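PDB 7KCT: 2-oxoglutarate carboxylase small subunit from Hydrogenobacter thermophilus, which belongs to the biotin carboxylase family of ATP-grasp proteins and binds adenosine-5'-diphosphate, magnesium and bicarbonate ions. Local coordinates for residues D66-A71 with Y90-E95; P137-S142 with Y293-N298; F219-D224 with I274-A279; C345-E350 with K424-L429. All coordinates share one frame; numbering follows the deposited sequence.

Contact 1 of 4, residues D66-A71 with Y90-E95; sequences DTYLNA and YGFLAE. With ADP (adenosine-5'-diphosphate), chain D.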
# COMPACT_ATOMS: atom_id res chain seq x y z
N ASP A 66 -17.05 -8.43 27.28
CA ASP A 66 -16.50 -9.49 28.10
C ASP A 66 -15.68 -10.47 27.28
O ASP A 66 -14.76 -11.08 27.81
CB ASP A 66 -17.65 -10.23 28.80
CG ASP A 66 -17.19 -11.47 29.55
OD1 ASP A 66 -16.43 -11.32 30.53
OD2 ASP A 66 -17.64 -12.58 29.17
N THR A 67 -16.03 -10.65 26.00
CA THR A 67 -15.21 -11.42 25.08
C THR A 67 -13.73 -11.05 25.19
O THR A 67 -12.86 -11.92 25.26
CB THR A 67 -15.69 -11.19 23.64
OG1 THR A 67 -17.03 -11.68 23.49
CG2 THR A 67 -14.74 -11.90 22.61
N TYR A 68 -13.43 -9.75 25.18
CA TYR A 68 -12.06 -9.26 25.15
C TYR A 68 -11.52 -8.78 26.51
O TYR A 68 -10.32 -8.49 26.61
CB TYR A 68 -11.94 -8.12 24.12
CG TYR A 68 -12.45 -8.53 22.75
CD1 TYR A 68 -11.61 -9.18 21.88
CD2 TYR A 68 -13.76 -8.31 22.36
CE1 TYR A 68 -12.02 -9.59 20.66
CE2 TYR A 68 -14.20 -8.72 21.12
CZ TYR A 68 -13.29 -9.37 20.27
OH TYR A 68 -13.61 -9.83 19.02
N LEU A 69 -12.33 -8.72 27.55
CA LEU A 69 -11.89 -8.16 28.84
C LEU A 69 -11.75 -9.20 29.95
O LEU A 69 -11.24 -8.87 31.02
CB LEU A 69 -12.86 -7.05 29.30
CG LEU A 69 -12.87 -5.78 28.45
CD1 LEU A 69 -13.97 -4.78 28.99
CD2 LEU A 69 -11.49 -5.11 28.42
N ASN A 70 -12.15 -10.44 29.72
CA ASN A 70 -12.05 -11.48 30.74
C ASN A 70 -10.67 -12.11 30.66
O ASN A 70 -10.44 -13.04 29.89
CB ASN A 70 -13.15 -12.50 30.56
CG ASN A 70 -13.27 -13.47 31.74
OD1 ASN A 70 -12.28 -14.04 32.17
ND2 ASN A 70 -14.48 -13.66 32.23
N ALA A 71 -9.76 -11.62 31.50
CA ALA A 71 -8.37 -12.06 31.48
C ALA A 71 -8.23 -13.56 31.76
O ALA A 71 -7.44 -14.24 31.08
CB ALA A 71 -7.57 -11.23 32.46
N TYR A 90 -4.32 -2.96 21.03
CA TYR A 90 -4.48 -1.71 21.77
C TYR A 90 -5.88 -1.67 22.36
O TYR A 90 -6.78 -2.36 21.90
CB TYR A 90 -4.19 -0.47 20.86
CG TYR A 90 -4.95 -0.36 19.56
CD1 TYR A 90 -6.34 -0.17 19.56
CD2 TYR A 90 -4.30 -0.41 18.34
CE1 TYR A 90 -7.04 -0.04 18.38
CE2 TYR A 90 -5.00 -0.29 17.14
CZ TYR A 90 -6.37 -0.15 17.18
OH TYR A 90 -7.11 0.00 16.04
N GLY A 91 -6.06 -0.91 23.46
CA GLY A 91 -7.34 -0.95 24.14
C GLY A 91 -7.54 -2.28 24.87
O GLY A 91 -6.63 -3.09 25.03
N PHE A 92 -8.79 -2.51 25.28
CA PHE A 92 -9.15 -3.73 25.99
C PHE A 92 -8.14 -4.02 27.11
O PHE A 92 -8.06 -3.22 28.03
CB PHE A 92 -9.28 -4.87 25.00
CG PHE A 92 -10.41 -4.67 23.99
CD1 PHE A 92 -11.69 -4.34 24.41
CD2 PHE A 92 -10.18 -4.82 22.63
CE1 PHE A 92 -12.73 -4.16 23.49
CE2 PHE A 92 -11.20 -4.62 21.71
CZ PHE A 92 -12.49 -4.32 22.15
N LEU A 93 -7.35 -5.10 27.05
CA LEU A 93 -6.48 -5.47 28.18
C LEU A 93 -5.00 -5.13 27.97
O LEU A 93 -4.15 -5.57 28.76
CB LEU A 93 -6.60 -6.96 28.48
CG LEU A 93 -7.97 -7.41 28.97
CD1 LEU A 93 -8.00 -8.94 29.05
CD2 LEU A 93 -8.37 -6.78 30.28
N ALA A 94 -4.68 -4.40 26.91
CA ALA A 94 -3.29 -4.16 26.54
C ALA A 94 -2.49 -3.42 27.61
O ALA A 94 -1.26 -3.59 27.69
CB ALA A 94 -3.25 -3.36 25.23
N GLU A 95 -3.13 -2.54 28.38
CA GLU A 95 -2.46 -1.84 29.46
C GLU A 95 -3.02 -2.27 30.82
O GLU A 95 -3.02 -1.48 31.77
CB GLU A 95 -2.56 -0.34 29.27
CG GLU A 95 -1.88 0.15 28.03
PB ADP D . -4.16 5.64 20.45
O1B ADP D . -3.69 4.24 20.10
O2B ADP D . -3.49 6.87 19.88
O3B ADP D . -4.68 5.82 21.84
PA ADP D . -7.08 5.88 20.50
O1A ADP D . -8.40 5.74 19.83
O2A ADP D . -6.87 6.66 21.79
O3A ADP D . -5.78 5.92 19.59
O5' ADP D . -7.04 4.10 21.34
C5' ADP D . -7.89 3.12 20.60
C4' ADP D . -8.74 2.30 21.45
O4' ADP D . -8.27 2.09 22.76
C3' ADP D . -10.11 3.18 21.50
O3' ADP D . -11.14 2.34 21.47
C2' ADP D . -9.84 3.86 22.89
O2' ADP D . -10.98 4.10 23.58
C1' ADP D . -9.21 2.62 23.58
N9 ADP D . -8.29 2.94 24.75
C8 ADP D . -7.20 3.84 24.81
N7 ADP D . -6.61 3.90 26.03
C5 ADP D . -7.31 2.97 26.78
C6 ADP D . -7.17 2.58 28.12
N6 ADP D . -6.19 3.13 28.92
N1 ADP D . -8.00 1.63 28.65
C2 ADP D . -8.97 1.15 27.78
N3 ADP D . -9.23 1.43 26.48
C4 ADP D . -8.35 2.36 26.00

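Contact 2 of 4, residues P137-S142 with Y293-N298; sequences PTVPGS and YFIEMN. With MG (magnesium ion), chain E; ADP (adenosine-5'-diphosphate), chain C.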
# COMPACT_ATOMS: atom_id res chain seq x y z
N PRO A 137 11.05 17.20 30.86
CA PRO A 137 10.18 18.32 31.27
C PRO A 137 8.74 17.87 31.35
O PRO A 137 8.29 17.01 30.58
CB PRO A 137 10.41 19.38 30.19
CG PRO A 137 10.99 18.60 28.98
CD PRO A 137 11.76 17.47 29.60
N THR A 138 8.03 18.39 32.33
CA THR A 138 6.65 17.99 32.54
C THR A 138 5.81 19.25 32.62
O THR A 138 6.33 20.34 32.83
CB THR A 138 6.42 17.14 33.81
OG1 THR A 138 6.91 17.80 34.98
CG2 THR A 138 7.06 15.74 33.68
N VAL A 139 4.50 19.06 32.46
CA VAL A 139 3.57 20.17 32.57
C VAL A 139 3.44 20.56 34.04
O VAL A 139 3.11 19.70 34.88
CB VAL A 139 2.19 19.79 32.01
CG1 VAL A 139 1.28 21.01 32.02
CG2 VAL A 139 2.26 19.22 30.60
N PRO A 140 3.61 21.83 34.40
CA PRO A 140 3.41 22.24 35.79
C PRO A 140 2.01 21.88 36.28
O PRO A 140 1.04 21.90 35.52
CB PRO A 140 3.61 23.76 35.74
CG PRO A 140 4.51 23.99 34.53
CD PRO A 140 4.08 22.94 33.53
N GLY A 141 1.90 21.54 37.56
CA GLY A 141 0.60 21.26 38.14
C GLY A 141 0.75 20.59 39.49
O GLY A 141 1.81 20.65 40.10
N SER A 142 -0.33 19.96 39.95
CA SER A 142 -0.30 19.28 41.23
C SER A 142 0.84 18.27 41.25
O SER A 142 1.17 17.65 40.24
CB SER A 142 -1.64 18.60 41.51
OG SER A 142 -2.03 17.77 40.45
N TYR A 293 6.40 19.38 26.85
CA TYR A 293 6.15 18.93 28.21
C TYR A 293 5.43 17.58 28.19
O TYR A 293 4.38 17.43 27.54
CB TYR A 293 5.31 19.94 28.96
CG TYR A 293 5.86 21.34 28.89
CD1 TYR A 293 5.58 22.16 27.79
CD2 TYR A 293 6.66 21.85 29.91
CE1 TYR A 293 6.09 23.48 27.71
CE2 TYR A 293 7.15 23.18 29.86
CZ TYR A 293 6.87 23.97 28.75
OH TYR A 293 7.38 25.26 28.69
N PHE A 294 5.95 16.65 28.97
CA PHE A 294 5.43 15.30 28.98
C PHE A 294 4.09 15.29 29.65
O PHE A 294 3.87 16.01 30.64
CB PHE A 294 6.39 14.37 29.71
CG PHE A 294 5.81 13.02 30.07
CD1 PHE A 294 5.07 12.84 31.21
CD2 PHE A 294 6.03 11.92 29.24
CE1 PHE A 294 4.56 11.58 31.56
CE2 PHE A 294 5.55 10.64 29.57
CZ PHE A 294 4.80 10.47 30.71
N ILE A 295 3.17 14.53 29.09
CA ILE A 295 1.88 14.38 29.75
C ILE A 295 1.48 12.94 30.07
O ILE A 295 0.68 12.72 30.99
CB ILE A 295 0.76 15.05 28.92
CG1 ILE A 295 0.74 14.50 27.48
CG2 ILE A 295 0.93 16.62 28.96
CD1 ILE A 295 -0.60 14.79 26.69
N GLU A 296 1.94 11.96 29.29
CA GLU A 296 1.50 10.59 29.59
C GLU A 296 2.28 9.63 28.72
O GLU A 296 2.84 10.02 27.70
CB GLU A 296 -0.02 10.37 29.39
CG GLU A 296 -0.47 10.01 27.97
CD GLU A 296 -1.81 9.24 27.90
OE1 GLU A 296 -2.38 8.87 28.96
OE2 GLU A 296 -2.29 9.01 26.77
N MET A 297 2.34 8.38 29.15
CA MET A 297 3.00 7.33 28.39
C MET A 297 1.94 6.28 28.07
O MET A 297 1.08 6.01 28.90
CB MET A 297 4.15 6.67 29.16
CG MET A 297 4.87 5.62 28.32
SD MET A 297 6.38 4.90 29.02
CE MET A 297 7.10 4.27 27.48
N ASN A 298 1.97 5.71 26.87
CA ASN A 298 1.08 4.60 26.52
C ASN A 298 1.98 3.38 26.39
O ASN A 298 2.88 3.37 25.55
CB ASN A 298 0.33 4.85 25.20
CG ASN A 298 -0.82 5.85 25.34
OD1 ASN A 298 -1.14 6.57 24.39
ND2 ASN A 298 -1.48 5.84 26.47
MG MG E . -3.27 10.20 25.40
PB ADP C . -5.81 10.37 27.22
O1B ADP C . -7.29 10.27 27.25
O2B ADP C . -4.95 10.46 25.98
O3B ADP C . -5.10 9.62 28.33
PA ADP C . -4.09 12.57 27.53
O1A ADP C . -3.09 12.18 26.51
O2A ADP C . -3.56 13.22 28.80
O3A ADP C . -5.52 12.04 27.90
O5' ADP C . -4.53 14.21 26.73
C5' ADP C . -5.76 14.16 25.92
C4' ADP C . -5.59 15.28 24.97
O4' ADP C . -5.99 16.43 25.75
C3' ADP C . -4.18 15.48 24.55
O3' ADP C . -3.95 14.88 23.27
C2' ADP C . -4.24 16.99 24.33
O2' ADP C . -5.02 17.35 23.13
C1' ADP C . -5.09 17.49 25.46
N9 ADP C . -4.27 17.83 26.65
C8 ADP C . -3.75 16.99 27.65
N7 ADP C . -3.08 17.71 28.59
C5 ADP C . -3.14 19.03 28.15
C6 ADP C . -2.63 20.24 28.69
N6 ADP C . -1.91 20.22 29.84
N1 ADP C . -2.80 21.42 28.05
C2 ADP C . -3.55 21.35 26.92
N3 ADP C . -4.10 20.29 26.30
C4 ADP C . -3.87 19.12 26.96
O HOH W 1 -3.33 8.16 24.19
O HOH W 2 -3.86 10.96 23.73

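Contact 3 of 4, residues F219-D224 with I274-A279; sequences FQVLGD and IGYYSA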
# COMPACT_ATOMS: atom_id res chain seq x y z
N PHE A 219 6.45 10.61 20.91
CA PHE A 219 7.66 9.89 20.51
C PHE A 219 7.46 8.39 20.67
O PHE A 219 7.03 7.91 21.72
CB PHE A 219 8.88 10.30 21.36
CG PHE A 219 9.56 11.53 20.87
CD1 PHE A 219 9.08 12.78 21.20
CD2 PHE A 219 10.66 11.44 20.07
CE1 PHE A 219 9.71 13.92 20.72
CE2 PHE A 219 11.27 12.60 19.59
CZ PHE A 219 10.78 13.82 19.93
N GLN A 220 7.88 7.66 19.66
CA GLN A 220 7.79 6.21 19.60
C GLN A 220 9.09 5.63 20.13
O GLN A 220 10.17 6.00 19.65
CB GLN A 220 7.57 5.79 18.16
CG GLN A 220 7.52 4.31 17.90
CD GLN A 220 6.28 3.68 18.47
OE1 GLN A 220 5.16 3.94 18.01
NE2 GLN A 220 6.47 2.84 19.48
N VAL A 221 8.99 4.74 21.12
CA VAL A 221 10.18 4.01 21.54
C VAL A 221 9.98 2.53 21.27
O VAL A 221 8.85 2.04 21.20
CB VAL A 221 10.55 4.24 23.02
CG1 VAL A 221 10.68 5.74 23.34
CG2 VAL A 221 9.56 3.59 23.94
N LEU A 222 11.10 1.82 21.08
CA LEU A 222 11.16 0.38 20.85
C LEU A 222 12.40 -0.16 21.57
O LEU A 222 13.50 0.32 21.31
CB LEU A 222 11.21 0.09 19.35
CG LEU A 222 11.11 -1.36 18.91
CD1 LEU A 222 9.75 -1.92 19.25
CD2 LEU A 222 11.33 -1.50 17.40
N GLY A 223 12.22 -1.12 22.49
CA GLY A 223 13.35 -1.71 23.20
C GLY A 223 13.27 -3.23 23.21
O GLY A 223 12.19 -3.82 23.17
N ASP A 224 14.45 -3.87 23.31
CA ASP A 224 14.52 -5.32 23.50
C ASP A 224 14.74 -5.66 24.98
O ASP A 224 14.82 -4.79 25.84
CB ASP A 224 15.59 -5.95 22.60
CG ASP A 224 17.03 -5.57 22.97
OD1 ASP A 224 17.29 -5.21 24.13
OD2 ASP A 224 17.91 -5.68 22.07
N ILE A 274 13.32 2.99 33.52
CA ILE A 274 12.24 2.17 34.07
C ILE A 274 12.26 0.76 33.48
O ILE A 274 11.31 -0.00 33.66
CB ILE A 274 10.86 2.83 33.86
CG1 ILE A 274 10.51 2.96 32.38
CG2 ILE A 274 10.78 4.20 34.53
CD1 ILE A 274 9.11 3.49 32.13
N GLY A 275 13.33 0.42 32.79
CA GLY A 275 13.45 -0.88 32.15
C GLY A 275 12.35 -1.18 31.15
O GLY A 275 11.73 -2.24 31.23
N TYR A 276 12.11 -0.27 30.20
CA TYR A 276 11.06 -0.46 29.20
C TYR A 276 11.60 -1.35 28.09
O TYR A 276 12.73 -1.18 27.63
CB TYR A 276 10.58 0.89 28.59
CG TYR A 276 9.21 0.76 27.95
CD1 TYR A 276 8.08 0.78 28.72
CD2 TYR A 276 9.05 0.59 26.57
CE1 TYR A 276 6.84 0.61 28.18
CE2 TYR A 276 7.76 0.43 26.01
CZ TYR A 276 6.68 0.42 26.84
OH TYR A 276 5.36 0.27 26.41
N TYR A 277 10.76 -2.28 27.60
CA TYR A 277 11.02 -2.97 26.34
C TYR A 277 9.68 -3.20 25.63
O TYR A 277 8.61 -2.97 26.19
CB TYR A 277 11.80 -4.30 26.53
CG TYR A 277 11.25 -5.29 27.55
CD1 TYR A 277 10.08 -5.99 27.29
CD2 TYR A 277 11.96 -5.60 28.73
CE1 TYR A 277 9.57 -6.90 28.20
CE2 TYR A 277 11.45 -6.52 29.67
CZ TYR A 277 10.27 -7.18 29.39
OH TYR A 277 9.74 -8.09 30.29
N SER A 278 9.76 -3.62 24.37
CA SER A 278 8.62 -3.72 23.47
C SER A 278 8.37 -2.30 22.99
O SER A 278 9.25 -1.44 23.12
CB SER A 278 7.37 -4.31 24.11
OG SER A 278 6.44 -4.62 23.07
N ALA A 279 7.19 -2.05 22.44
CA ALA A 279 6.81 -0.75 21.91
C ALA A 279 6.08 0.04 22.98
O ALA A 279 5.36 -0.51 23.82
CB ALA A 279 5.92 -0.89 20.67

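Contact 4 of 4, residues C345-E350 with K424-L429; sequences CRINAE and KTTIPL. With ADP (adenosine-5'-diphosphate), chain D.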
# COMPACT_ATOMS: atom_id res chain seq x y z
N CYS A 345 -5.19 8.95 8.23
CA CYS A 345 -6.52 9.43 8.54
C CYS A 345 -7.34 8.26 9.05
O CYS A 345 -7.33 7.18 8.46
CB CYS A 345 -7.17 10.10 7.35
SG CYS A 345 -6.37 11.59 6.75
N ARG A 346 -8.04 8.48 10.17
CA ARG A 346 -8.94 7.48 10.72
C ARG A 346 -10.27 7.62 10.01
O ARG A 346 -10.87 8.70 10.01
CB ARG A 346 -9.13 7.66 12.21
CG ARG A 346 -7.80 7.69 12.92
CD ARG A 346 -8.00 7.31 14.35
NE ARG A 346 -6.77 7.44 15.12
CZ ARG A 346 -6.70 7.10 16.39
NH1 ARG A 346 -7.80 6.62 16.97
NH2 ARG A 346 -5.58 7.29 17.08
N ILE A 347 -10.70 6.53 9.38
CA ILE A 347 -12.00 6.45 8.72
C ILE A 347 -12.94 5.83 9.74
O ILE A 347 -12.92 4.61 9.93
CB ILE A 347 -11.97 5.60 7.45
CG1 ILE A 347 -10.74 5.90 6.61
CG2 ILE A 347 -13.24 5.78 6.69
CD1 ILE A 347 -10.68 7.21 6.15
N ASN A 348 -13.76 6.65 10.39
CA ASN A 348 -14.66 6.19 11.42
C ASN A 348 -16.09 6.22 10.90
O ASN A 348 -16.46 7.05 10.06
CB ASN A 348 -14.59 7.07 12.69
CG ASN A 348 -13.21 7.12 13.30
OD1 ASN A 348 -12.51 6.12 13.38
ND2 ASN A 348 -12.82 8.31 13.77
N ALA A 349 -16.89 5.29 11.41
CA ALA A 349 -18.33 5.28 11.14
C ALA A 349 -18.95 6.25 12.13
O ALA A 349 -19.32 5.88 13.24
CB ALA A 349 -18.91 3.87 11.30
N GLU A 350 -18.93 7.55 11.78
CA GLU A 350 -19.56 8.56 12.63
C GLU A 350 -19.95 9.75 11.77
O GLU A 350 -19.42 9.94 10.67
CB GLU A 350 -18.65 8.97 13.81
CG GLU A 350 -17.29 9.45 13.51
CD GLU A 350 -16.33 9.34 14.74
OE1 GLU A 350 -16.50 8.48 15.65
OE2 GLU A 350 -15.37 10.14 14.77
N LYS A 424 -22.66 6.73 7.76
CA LYS A 424 -21.98 7.97 7.62
C LYS A 424 -20.55 7.77 8.08
O LYS A 424 -20.30 6.98 8.93
CB LYS A 424 -22.63 9.00 8.52
CG LYS A 424 -23.43 10.04 7.81
CD LYS A 424 -24.77 9.53 7.38
CE LYS A 424 -25.68 10.68 6.98
NZ LYS A 424 -26.54 11.06 8.13
N THR A 425 -19.60 8.47 7.49
CA THR A 425 -18.21 8.33 7.90
C THR A 425 -17.51 9.69 8.01
O THR A 425 -18.02 10.66 7.58
CB THR A 425 -17.37 7.40 6.93
OG1 THR A 425 -17.00 8.11 5.78
CG2 THR A 425 -18.02 6.12 6.56
N THR A 426 -16.23 9.70 8.40
CA THR A 426 -15.42 10.91 8.44
C THR A 426 -14.81 11.28 7.10
O THR A 426 -14.11 12.30 7.03
CB THR A 426 -14.27 10.75 9.43
OG1 THR A 426 -13.60 9.53 9.14
CG2 THR A 426 -14.78 10.70 10.84
N ILE A 427 -15.03 10.50 6.02
CA ILE A 427 -14.30 10.75 4.77
C ILE A 427 -14.54 12.16 4.24
O ILE A 427 -13.56 12.86 3.93
CB ILE A 427 -14.63 9.67 3.74
CG1 ILE A 427 -13.96 8.37 4.15
CG2 ILE A 427 -14.21 10.11 2.33
CD1 ILE A 427 -14.42 7.13 3.35
N PRO A 428 -15.77 12.64 4.10
CA PRO A 428 -15.93 14.00 3.55
C PRO A 428 -15.24 15.08 4.40
O PRO A 428 -14.64 16.02 3.85
CB PRO A 428 -17.45 14.20 3.50
CG PRO A 428 -18.06 12.77 3.56
CD PRO A 428 -17.06 11.95 4.34
N LEU A 429 -15.31 14.98 5.73
CA LEU A 429 -14.57 15.94 6.56
C LEU A 429 -13.08 15.84 6.30
O LEU A 429 -12.39 16.86 6.23
CB LEU A 429 -14.88 15.68 8.04
CG LEU A 429 -14.00 16.38 9.06
CD1 LEU A 429 -14.54 17.80 9.26
CD2 LEU A 429 -13.97 15.61 10.35
PB ADP D . -4.16 5.64 20.45
O1B ADP D . -3.69 4.24 20.10
O2B ADP D . -3.49 6.87 19.88
O3B ADP D . -4.68 5.82 21.84
PA ADP D . -7.08 5.88 20.50
O1A ADP D . -8.40 5.74 19.83
O2A ADP D . -6.87 6.66 21.79
O3A ADP D . -5.78 5.92 19.59
O5' ADP D . -7.04 4.10 21.34
C5' ADP D . -7.89 3.12 20.60
C4' ADP D . -8.74 2.30 21.45
O4' ADP D . -8.27 2.09 22.76
C3' ADP D . -10.11 3.18 21.50
O3' ADP D . -11.14 2.34 21.47
C2' ADP D . -9.84 3.86 22.89
O2' ADP D . -10.98 4.10 23.58
C1' ADP D . -9.21 2.62 23.58
N9 ADP D . -8.29 2.94 24.75
C8 ADP D . -7.20 3.84 24.81
N7 ADP D . -6.61 3.90 26.03
C5 ADP D . -7.31 2.97 26.78
C6 ADP D . -7.17 2.58 28.12
N6 ADP D . -6.19 3.13 28.92
N1 ADP D . -8.00 1.63 28.65
C2 ADP D . -8.97 1.15 27.78
N3 ADP D . -9.23 1.43 26.48
C4 ADP D . -8.35 2.36 26.00

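Contact 1 of 4, residues D66-A71 with Y90-E95
With CG anti to the carbonyl carbon in both residues (chi1 -54° in Tyr68, -64° in Phe92), Tyr68 and Phe92 send their side chains the same way and lie side by side. The rings form an offset stack, centroids 4.9 Å apart and planes 20° from parallel. The offset puts Tyr68 CB, rather than the tyrosine ring, over the middle of the Phe92 face, a CH-pi contact 3.8 Å from the ring centroid. Leu69 comes in from another direction: its CD2 lies at the edge of the Phe92 ring and rests on Phe92 CA at 3.6 Å. Leu93 turns toward helix 66-69, and its two methyls reach the C-terminal end, where CD1 lies 3.4 Å from Tyr68 O and CD2 packs on Leu69 CD2 at 4.0 Å. Ala71 CB adds a looser touch on Leu93 CD1, and Phe99 of helix 97-105 packs on both residues. Residues Gly91 to Ala94 make a type II' turn, closed by Ala94 N to Gly91 O, and Gly91 CA lies 3.5 Å from O4' of the chain D adenosine-5'-diphosphate. The packing joins helix 66-69 to the nucleotide-lining loop that follows strand 85-87 of the parallel sheet in the biotin carboxylase N-terminal domain.

Contact 2 of 4, residues P137-S142 with Y293-N298
Val139 and Ile295 run alongside each other, whereas Val139 and Tyr293 cross at about a right angle. One methyl serves both neighbours: Val139 CG2 meets Tyr293 CB at 3.5 Å and Ile295 CG2 at 3.3 Å, a short approach that may reflect coordinate error as much as tight packing. With Val139 CG1 anti to the backbone N (chi1 -175°), the other branch is turned to the adenine, 3.9 Å from N6 of the chain C adenosine-5'-diphosphate. The Tyr293 ring presents its edge to the loop, and Thr138 O lies near the ring plane, 3.3 Å from Tyr293 CD2. A single backbone bridge fixes the loop to the strand: Phe294 N donates to Pro137 O over 2.9 Å, nearly straight at 170°. The Phe294 ring leads away toward Met131 of helix 124-133, one face covered off-centre by Glu296 N. Beyond the bridge, a classic beta bulge sets Ile295 and Glu296 opposite the single residue Glu283. Ile295 CD1 approaches the alpha phosphate, and Glu296 OE2 binds the magnesium ion at 2.1 Å. Glu283, two phosphate oxygens and two waters complete that site; Asn298 OD1 accepts a hydrogen bond from one of these waters. The loop, through Val139, meets the adenine, while strand 293-298 supplies a metal ligand at the phosphates, where the cation probably offsets the negative charge of two carboxylates and the diphosphate.

Contact 3 of 4, residues F219-D224 with I274-A279
The Tyr276 ring has Ala279 C in its plane at one edge, and Val221 CG2 approaches it obliquely, 4.0 Å from Tyr276 CD2. Tyr276 OH donates to Ala279 O at 2.7 Å, a bond that spans the start of strand 278-286 and holds the phenol alongside its own chain. CG stands anti to the backbone N (chi1 -160°), which lets the ring run forward beside the strand's first residues while Val117 of helix 115-120 packs on it as well. The Tyr277 ring leads away from strand 215-223; Tyr277 CB makes the contact, 3.1 Å from Asp224 O. The third flat group, the Gln220 amide, is carried by a side chain bent at chi2, which brings NE2 near Ala279 CB. NE2 donates to Val221 O from above the carbonyl plane, and OE1 is bonded to Arg235.

Between these side chains the backbones pair. Gly223 and Ser278 form an antiparallel hydrogen-bonded pair, with Gly223 N to Ser278 O at 3.1 Å and Ser278 N to Gly223 O at 2.7 Å. Leu222 and Ala279 make the adjoining non-hydrogen-bonded pair, their side chains on one face, both touching helix 316-324. Upstream, Gly275 is the C-prime residue of a Schellman motif ending helix 257-273, a helix-to-strand turn that feeds a central strand of the antiparallel sheet in the ATP-grasp domain.

Contact 4 of 4, residues C345-E350 with K424-L429
Strand 341-351 of the biotin carboxylase C-terminal domain meets the start of helix 427-435 here, chiefly through the hydroxyl of Thr426. That OG1 lies between the backbone N and the carbonyl carbon (chi1 51°) and faces the strand, where it bonds twice: it donates to Arg346 O at 3.0 Å, in the carbonyl plane and on a lone pair, and accepts from Asn348 N at 3.1 Å. Thr426 N adds a weak bond to Asn348 O. The methyl of the same residue turns to Glu350, its CG2 3.9 Å from Glu350 CG. Thr425 works on its own chain, its OG1 accepting from Ile427 N at 3.1 Å in a capping bond for the helix, while its CA-H touches Asn348 O. Farther along, Ile347 CG2 packs on Ile427 CG1 at 3.7 Å, the two side chains crossing at a slant, both also touching Ile420.

While its carbonyl is held by Thr426, Arg346 extends its side chain to the chain D adenosine-5'-diphosphate. Arg346 NH1 donates to O1A of the nucleotide at 3.1 Å and Arg346 NH2 to its O3A at 2.9 Å. Glu248 and Glu304 form salt bridges with the same guanidinium. Asn348 ND2 makes a weak hydrogen bond to Glu350 OE2, which pairs with Arg241.

Contacts 1 and 4 come from the biotin carboxylase N- and C-terminal domains, their centres 25 Å apart, yet both touch the chain D adenosine-5'-diphosphate, contact 1 at the ribose and contact 4 at the phosphates. Contact 2 serves the second nucleotide, in chain C, with its magnesium ion; the Arg346 side chain of contact 4 is about 9 Å from that metal. Contacts 2 and 3 share one antiparallel sheet of the ATP-grasp domain, where strands 278-286 and 292-298 are neighbours, and they meet directly where Met297 CE packs on Tyr276 CE1 at 3.7 Å. Contact 3 stands farther back, the Gln220 side chain lying about 13 Å from the magnesium ion.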